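Local coordinates for metallo-beta-lactamase family protein (Thermus thermophilus, PDB 2ZO4), which probably acts as a hydrolase of the metallo-beta-lactamase superfamily, binding two zinc ions in its active site, at residues A3-P6 with G7-L10; L51-E55 with L56-F60; N209-K212 with D213-S217. All coordinates share one frame; numbering follows the deposited sequence.

All three contacts are local, each made within one unbroken run of chain. Contacts 1 and 2 lie at the surface, their centres about 14 Å apart, and they touch where the ring of Y9 packs on L56. Both border strand 21-29. Contact 1 is a turn into the edge strand 8-14; contact 2 is the C-terminal end of helix 43-55. Contact 3 is partly buried, about 37 Å from contact 2 between centres and on the opposite side of the chain's centre. It forms the first turns of helix 210-222, close to the zinc ligand H171. Contacts 1 and 2 rest on backbone hydrogen bonds around a glycine of positive phi, whereas contact 3 repeats regular helical bonds and adds an aspartate with a charged partner.

Contact 1: A3-P6 with G7-L10; sequences ALLP and GLYL
L8 stands opposite two residues, L4 and L5, and its carbonyl oxygen accepts from both. L4 N donates to L8 O at 2.8 Å, nearly in line with the C=O bond. The bond from L5 N to L8 O is weak and long at 3.5 Å. In return L8 N donates to L5 O at 2.9 Å from above the carbonyl plane, 47° out of it. L5 and L8 form an antiparallel hydrogen-bonded pair, and L4 and L5 together opposite L8 make a classic beta bulge. CG of L8 is anti to its backbone N (chi1 172°), which helps to set CD2 of L8 3.9 Å from CD1 of L5. The two side chains run alongside each other in one direction. CB of L4 meets the same L8 methyl, while L4 CD1 reaches CB of L10. A3 CB lies 3.8 Å from CE1 of the Y9 ring. One water accepts from both A3 N and L10 N and links their backbones. A type II turn from L5 to L8 reverses the chain, with G7 at positive phi (76°). Outside, P6 O accepts from K161 NZ. Backbone bonds of G7 with Q28 and Y9 with L26 tie the turn and the outermost strand 8-14 to strand 21-29 in the six-stranded mixed sheet.

Contact 2: L51-E55 with L56-F60; sequences LHLAE and LGLCF
L53 meets L58 and F60 with different branches of its side chain, and crosses each at about a right angle. Its CD1 methyl comes obliquely to the F60 ring, 3.6 Å from CD1 of F60. Its CD2 methyl lies 4.1 Å from CB of L58. CG of L53 is anti to its own carbonyl carbon (chi1 -72°); with chi2 at 164° this sends CD1 to F60 and CD2 to L58. L58 CB also rests on the carbonyl oxygen of L53. That oxygen accepts from L58 N at 2.7 Å, with the donor above the carbonyl plane. L56 lies beside the last turn, its CG 3.9 Å from H52 O. Its N makes weak bonds to H52 O and L53 O. G57 N donates to A54 O at 3.0 Å, far above the carbonyl plane. Beyond the two segments, L53 and L56 pack on L26 of strand 21-29. The F60 ring meets F81 edge-to-face, and C59 N is hydrogen-bonded to D62 OD2. G57 has left the helical conformation, with phi of 86°. This positive phi, with the bonds from G57 N and L58 N back into the last turn of helix 43-55, makes a Schellman motif, a common C-terminal helix end, here leading into the loop before strand 65-68.

Contact 3: N209-K212 with D213-S217; sequences NPLK and DFLRS
D213 begins the second segment and closes the first turn, its N donating to N209 O at 3.2 Å, nearly straight at 167°. N209 holds the N-cap position. The D213 carboxylate turns back over this helix start: OD2 accepts a hydrogen bond from a water, 2.8 Å from the water oxygen, and that water accepts from N209 N. OD2 also forms a salt bridge with R207, which probably favours the charged carboxylate. F214 follows, and its N donates to P210 O at 2.9 Å. Its CG is anti to the backbone N (chi1 -175°), carrying the ring away from the first segment. The F214 side chain thus lies beside the zinc site, about 4 Å from the side chain of the zinc ligand H171. Helix 210-222 is the crossover of a beta-alpha-beta unit, between strands 185-189 and 228-231. L215 N donates to L211 O at 2.9 Å. The two leucine side chains cross obliquely, L215 CD1 lying 4.1 Å from L211 CG. They pack on H251 of helix 240-261 and Y298 of helix 286-301. R216 comes next, a further step along the helix. Its N donates to K212 O at 3.1 Å, and its CB also rests near that oxygen.

Contact 1: A3-P6 with G7-L10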
loop_
_atom_site.group_PDB
_atom_site.type_symbol
_atom_site.label_atom_id
_atom_site.label_comp_id
_atom_site.label_asym_id
_atom_site.label_seq_id
_atom_site.Cartn_x
_atom_site.Cartn_y
_atom_site.Cartn_z
ATOM N N ALA A 3 -5.300 -23.488 -1.263
ATOM C CA ALA A 3 -4.631 -23.345 -2.590
ATOM C C ALA A 3 -5.509 -22.606 -3.603
ATOM O O ALA A 3 -6.528 -23.130 -4.062
ATOM C CB ALA A 3 -4.213 -24.703 -3.126
ATOM N N LEU A 4 -5.101 -21.385 -3.942
ATOM C CA LEU A 4 -5.817 -20.555 -4.907
ATOM C C LEU A 4 -5.553 -21.051 -6.327
ATOM O O LEU A 4 -6.444 -21.044 -7.178
ATOM C CB LEU A 4 -5.407 -19.082 -4.758
ATOM C CG LEU A 4 -5.540 -18.443 -3.368
ATOM C CD1 LEU A 4 -4.979 -17.031 -3.380
ATOM C CD2 LEU A 4 -6.983 -18.442 -2.868
ATOM N N LEU A 5 -4.310 -21.460 -6.561
ATOM C CA LEU A 5 -3.901 -22.210 -7.742
ATOM C C LEU A 5 -2.910 -23.236 -7.202
ATOM O O LEU A 5 -2.413 -23.061 -6.088
ATOM C CB LEU A 5 -3.194 -21.305 -8.759
ATOM C CG LEU A 5 -3.890 -20.120 -9.437
ATOM C CD1 LEU A 5 -2.879 -19.357 -10.283
ATOM C CD2 LEU A 5 -5.072 -20.565 -10.299
ATOM N N PRO A 6 -2.617 -24.308 -7.968
ATOM C CA PRO A 6 -1.561 -25.197 -7.481
ATOM C C PRO A 6 -0.271 -24.408 -7.269
ATOM O O PRO A 6 0.181 -23.708 -8.176
ATOM C CB PRO A 6 -1.395 -26.215 -8.618
ATOM C CG PRO A 6 -2.696 -26.201 -9.330
ATOM C CD PRO A 6 -3.181 -24.776 -9.249
ATOM N N GLY A 7 0.288 -24.493 -6.065
ATOM C CA GLY A 7 1.497 -23.748 -5.721
ATOM C C GLY A 7 1.293 -22.262 -5.462
ATOM O O GLY A 7 2.253 -21.494 -5.512
ATOM N N LEU A 8 0.050 -21.856 -5.199
ATOM C CA LEU A 8 -0.262 -20.487 -4.772
ATOM C C LEU A 8 -1.239 -20.518 -3.600
ATOM O O LEU A 8 -2.369 -20.994 -3.741
ATOM C CB LEU A 8 -0.823 -19.648 -5.933
ATOM C CG LEU A 8 -1.392 -18.248 -5.628
ATOM C CD1 LEU A 8 -0.298 -17.241 -5.286
ATOM C CD2 LEU A 8 -2.227 -17.727 -6.787
ATOM N N TYR A 9 -0.798 -20.001 -2.453
ATOM C CA TYR A 9 -1.554 -20.095 -1.201
ATOM C C TYR A 9 -1.803 -18.734 -0.558
ATOM O O TYR A 9 -0.917 -17.879 -0.536
ATOM C CB TYR A 9 -0.822 -21.001 -0.191
ATOM C CG TYR A 9 -0.470 -22.369 -0.727
ATOM C CD1 TYR A 9 -1.337 -23.450 -0.556
ATOM C CD2 TYR A 9 0.724 -22.583 -1.412
ATOM C CE1 TYR A 9 -1.023 -24.707 -1.059
ATOM C CE2 TYR A 9 1.047 -23.837 -1.913
ATOM C CZ TYR A 9 0.169 -24.893 -1.735
ATOM O OH TYR A 9 0.488 -26.140 -2.233
ATOM N N LEU A 10 -3.011 -18.553 -0.030
ATOM C CA LEU A 10 -3.356 -17.379 0.767
ATOM C C LEU A 10 -2.897 -17.564 2.216
ATOM O O LEU A 10 -3.230 -18.564 2.856
ATOM C CB LEU A 10 -4.868 -17.111 0.715
ATOM C CG LEU A 10 -5.478 -16.222 1.808
ATOM C CD1 LEU A 10 -5.073 -14.764 1.641
ATOM C CD2 LEU A 10 -6.989 -16.356 1.831
HETATM O O HOH W 1 -4.778 -20.719 -0.296
#

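Contact 2: L51-E55 with L56-F60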
loop_
_atom_site.group_PDB
_atom_site.type_symbol
_atom_site.label_atom_id
_atom_site.label_comp_id
_atom_site.label_asym_id
_atom_site.label_seq_id
_atom_site.Cartn_x
_atom_site.Cartn_y
_atom_site.Cartn_z
ATOM N N LEU A 51 3.657 -20.725 11.442
ATOM C CA LEU A 51 2.681 -21.818 11.430
ATOM C C LEU A 51 2.163 -22.114 10.025
ATOM O O LEU A 51 2.027 -23.279 9.641
ATOM C CB LEU A 51 1.523 -21.533 12.393
ATOM C CG LEU A 51 1.780 -21.816 13.875
ATOM C CD1 LEU A 51 0.736 -21.133 14.746
ATOM C CD2 LEU A 51 1.816 -23.320 14.155
ATOM N N HIS A 52 1.882 -21.058 9.262
ATOM C CA HIS A 52 1.486 -21.194 7.856
ATOM C C HIS A 52 2.528 -21.963 7.054
ATOM O O HIS A 52 2.199 -22.918 6.348
ATOM C CB HIS A 52 1.262 -19.824 7.213
ATOM C CG HIS A 52 -0.096 -19.252 7.470
ATOM N ND1 HIS A 52 -0.285 -17.986 7.982
ATOM C CD2 HIS A 52 -1.332 -19.773 7.287
ATOM C CE1 HIS A 52 -1.579 -17.752 8.102
ATOM N NE2 HIS A 52 -2.236 -18.818 7.686
ATOM N N LEU A 53 3.782 -21.529 7.172
ATOM C CA LEU A 53 4.900 -22.161 6.491
ATOM C C LEU A 53 5.070 -23.613 6.919
ATOM O O LEU A 53 5.302 -24.481 6.073
ATOM C CB LEU A 53 6.194 -21.371 6.728
ATOM C CG LEU A 53 6.312 -20.024 6.001
ATOM C CD1 LEU A 53 7.419 -19.168 6.609
ATOM C CD2 LEU A 53 6.536 -20.215 4.502
ATOM N N ALA A 54 4.945 -23.868 8.224
ATOM C CA ALA A 54 5.020 -25.221 8.789
ATOM C C ALA A 54 3.969 -26.164 8.203
ATOM O O ALA A 54 4.245 -27.343 7.985
ATOM C CB ALA A 54 4.892 -25.175 10.304
ATOM N N GLU A 55 2.770 -25.637 7.953
ATOM C CA GLU A 55 1.667 -26.414 7.383
ATOM C C GLU A 55 2.003 -26.912 5.978
ATOM O O GLU A 55 1.546 -27.981 5.565
ATOM C CB GLU A 55 0.374 -25.587 7.356
ATOM C CG GLU A 55 -0.832 -26.363 6.815
ATOM C CD GLU A 55 -2.143 -25.618 6.938
ATOM O OE1 GLU A 55 -3.076 -25.953 6.172
ATOM O OE2 GLU A 55 -2.255 -24.712 7.797
ATOM N N LEU A 56 2.802 -26.125 5.260
ATOM C CA LEU A 56 3.270 -26.472 3.924
ATOM C C LEU A 56 4.579 -27.260 3.954
ATOM O O LEU A 56 5.062 -27.698 2.907
ATOM C CB LEU A 56 3.450 -25.205 3.083
ATOM C CG LEU A 56 2.196 -24.384 2.768
ATOM C CD1 LEU A 56 2.569 -22.948 2.401
ATOM C CD2 LEU A 56 1.371 -25.043 1.664
ATOM N N GLY A 57 5.146 -27.431 5.149
ATOM C CA GLY A 57 6.408 -28.151 5.330
ATOM C C GLY A 57 7.633 -27.277 5.140
ATOM O O GLY A 57 8.687 -27.757 4.716
ATOM N N LEU A 58 7.499 -25.995 5.471
ATOM C CA LEU A 58 8.537 -25.006 5.190
ATOM C C LEU A 58 8.977 -24.231 6.433
ATOM O O LEU A 58 8.228 -24.106 7.411
ATOM C CB LEU A 58 8.062 -24.024 4.104
ATOM C CG LEU A 58 7.667 -24.585 2.729
ATOM C CD1 LEU A 58 6.858 -23.560 1.932
ATOM C CD2 LEU A 58 8.890 -25.060 1.935
ATOM N N CYS A 59 10.208 -23.730 6.377
ATOM C CA CYS A 59 10.771 -22.858 7.403
ATOM C C CYS A 59 10.935 -21.471 6.799
ATOM O O CYS A 59 10.882 -21.324 5.579
ATOM C CB CYS A 59 12.145 -23.378 7.846
ATOM S SG CYS A 59 12.192 -25.137 8.274
ATOM N N PHE A 60 11.142 -20.465 7.647
ATOM C CA PHE A 60 11.479 -19.112 7.190
ATOM C C PHE A 60 12.638 -19.139 6.196
ATOM O O PHE A 60 12.634 -18.410 5.205
ATOM C CB PHE A 60 11.878 -18.213 8.371
ATOM C CG PHE A 60 10.731 -17.796 9.254
ATOM C CD1 PHE A 60 9.590 -17.207 8.717
ATOM C CD2 PHE A 60 10.814 -17.960 10.639
ATOM C CE1 PHE A 60 8.531 -16.807 9.540
ATOM C CE2 PHE A 60 9.764 -17.560 11.472
ATOM C CZ PHE A 60 8.617 -16.980 10.916
#

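Contact 3: N209-K212 with D213-S217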
loop_
_atom_site.group_PDB
_atom_site.type_symbol
_atom_site.label_atom_id
_atom_site.label_comp_id
_atom_site.label_asym_id
_atom_site.label_seq_id
_atom_site.Cartn_x
_atom_site.Cartn_y
_atom_site.Cartn_z
ATOM N N ASN A 209 0.688 14.440 -6.672
ATOM C CA ASN A 209 -0.768 14.294 -6.680
ATOM C C ASN A 209 -1.162 12.817 -6.547
ATOM O O ASN A 209 -1.575 12.193 -7.534
ATOM C CB ASN A 209 -1.344 14.924 -7.961
ATOM C CG ASN A 209 -2.826 15.264 -7.852
ATOM O OD1 ASN A 209 -3.518 14.831 -6.931
ATOM N ND2 ASN A 209 -3.325 16.029 -8.819
ATOM N N PRO A 210 -1.029 12.249 -5.325
ATOM C CA PRO A 210 -1.267 10.812 -5.115
ATOM C C PRO A 210 -2.643 10.303 -5.539
ATOM O O PRO A 210 -2.737 9.179 -6.035
ATOM C CB PRO A 210 -1.072 10.633 -3.597
ATOM C CG PRO A 210 -1.192 11.999 -3.025
ATOM C CD PRO A 210 -0.636 12.911 -4.067
ATOM N N LEU A 211 -3.694 11.106 -5.349
ATOM C CA LEU A 211 -5.053 10.698 -5.744
ATOM C C LEU A 211 -5.195 10.557 -7.262
ATOM O O LEU A 211 -5.870 9.647 -7.744
ATOM C CB LEU A 211 -6.122 11.656 -5.194
ATOM C CG LEU A 211 -7.589 11.296 -5.496
ATOM C CD1 LEU A 211 -7.942 9.900 -4.976
ATOM C CD2 LEU A 211 -8.558 12.324 -4.939
ATOM N N LYS A 212 -4.555 11.458 -8.002
ATOM C CA LYS A 212 -4.536 11.394 -9.466
ATOM C C LYS A 212 -3.854 10.112 -9.953
ATOM O O LYS A 212 -4.343 9.464 -10.873
ATOM C CB LYS A 212 -3.853 12.632 -10.062
ATOM C CG LYS A 212 -3.977 12.745 -11.589
ATOM C CD LYS A 212 -3.568 14.128 -12.086
ATOM C CE LYS A 212 -3.634 14.197 -13.609
ATOM N NZ LYS A 212 -3.322 15.568 -14.114
ATOM N N ASP A 213 -2.729 9.759 -9.331
ATOM C CA ASP A 213 -2.061 8.473 -9.566
ATOM C C ASP A 213 -2.985 7.294 -9.270
ATOM O O ASP A 213 -3.042 6.338 -10.037
ATOM C CB ASP A 213 -0.826 8.328 -8.669
ATOM C CG ASP A 213 0.355 9.150 -9.140
ATOM O OD1 ASP A 213 0.482 9.418 -10.356
ATOM O OD2 ASP A 213 1.178 9.511 -8.273
ATOM N N PHE A 214 -3.683 7.371 -8.137
ATOM C CA PHE A 214 -4.541 6.287 -7.661
ATOM C C PHE A 214 -5.677 6.010 -8.628
ATOM O O PHE A 214 -5.977 4.857 -8.921
ATOM C CB PHE A 214 -5.103 6.595 -6.269
ATOM C CG PHE A 214 -5.896 5.465 -5.670
ATOM C CD1 PHE A 214 -5.251 4.350 -5.130
ATOM C CD2 PHE A 214 -7.289 5.516 -5.634
ATOM C CE1 PHE A 214 -5.987 3.296 -4.574
ATOM C CE2 PHE A 214 -8.031 4.469 -5.082
ATOM C CZ PHE A 214 -7.378 3.356 -4.557
ATOM N N LEU A 215 -6.303 7.075 -9.119
ATOM C CA LEU A 215 -7.418 6.950 -10.052
ATOM C C LEU A 215 -6.965 6.441 -11.426
ATOM O O LEU A 215 -7.683 5.685 -12.080
ATOM C CB LEU A 215 -8.199 8.272 -10.156
ATOM C CG LEU A 215 -8.875 8.753 -8.858
ATOM C CD1 LEU A 215 -9.384 10.190 -8.978
ATOM C CD2 LEU A 215 -10.003 7.818 -8.422
ATOM N N ARG A 216 -5.768 6.835 -11.853
ATOM C CA ARG A 216 -5.209 6.310 -13.100
ATOM C C ARG A 216 -4.857 4.824 -12.961
ATOM O O ARG A 216 -4.985 4.059 -13.916
ATOM C CB ARG A 216 -3.994 7.132 -13.539
ATOM C CG ARG A 216 -3.386 6.705 -14.864
ATOM C CD ARG A 216 -3.193 7.890 -15.798
ATOM N NE ARG A 216 -4.350 8.094 -16.672
ATOM C CZ ARG A 216 -4.445 7.642 -17.924
ATOM N NH1 ARG A 216 -3.452 6.950 -18.475
ATOM N NH2 ARG A 216 -5.544 7.881 -18.632
ATOM N N SER A 217 -4.422 4.427 -11.766
ATOM C CA SER A 217 -4.101 3.025 -11.478
ATOM C C SER A 217 -5.351 2.149 -11.515
ATOM O O SER A 217 -5.317 1.045 -12.050
ATOM C CB SER A 217 -3.384 2.894 -10.133
ATOM O OG SER A 217 -2.119 3.527 -10.180
HETATM O O HOH W 2 1.816 12.225 -8.713
#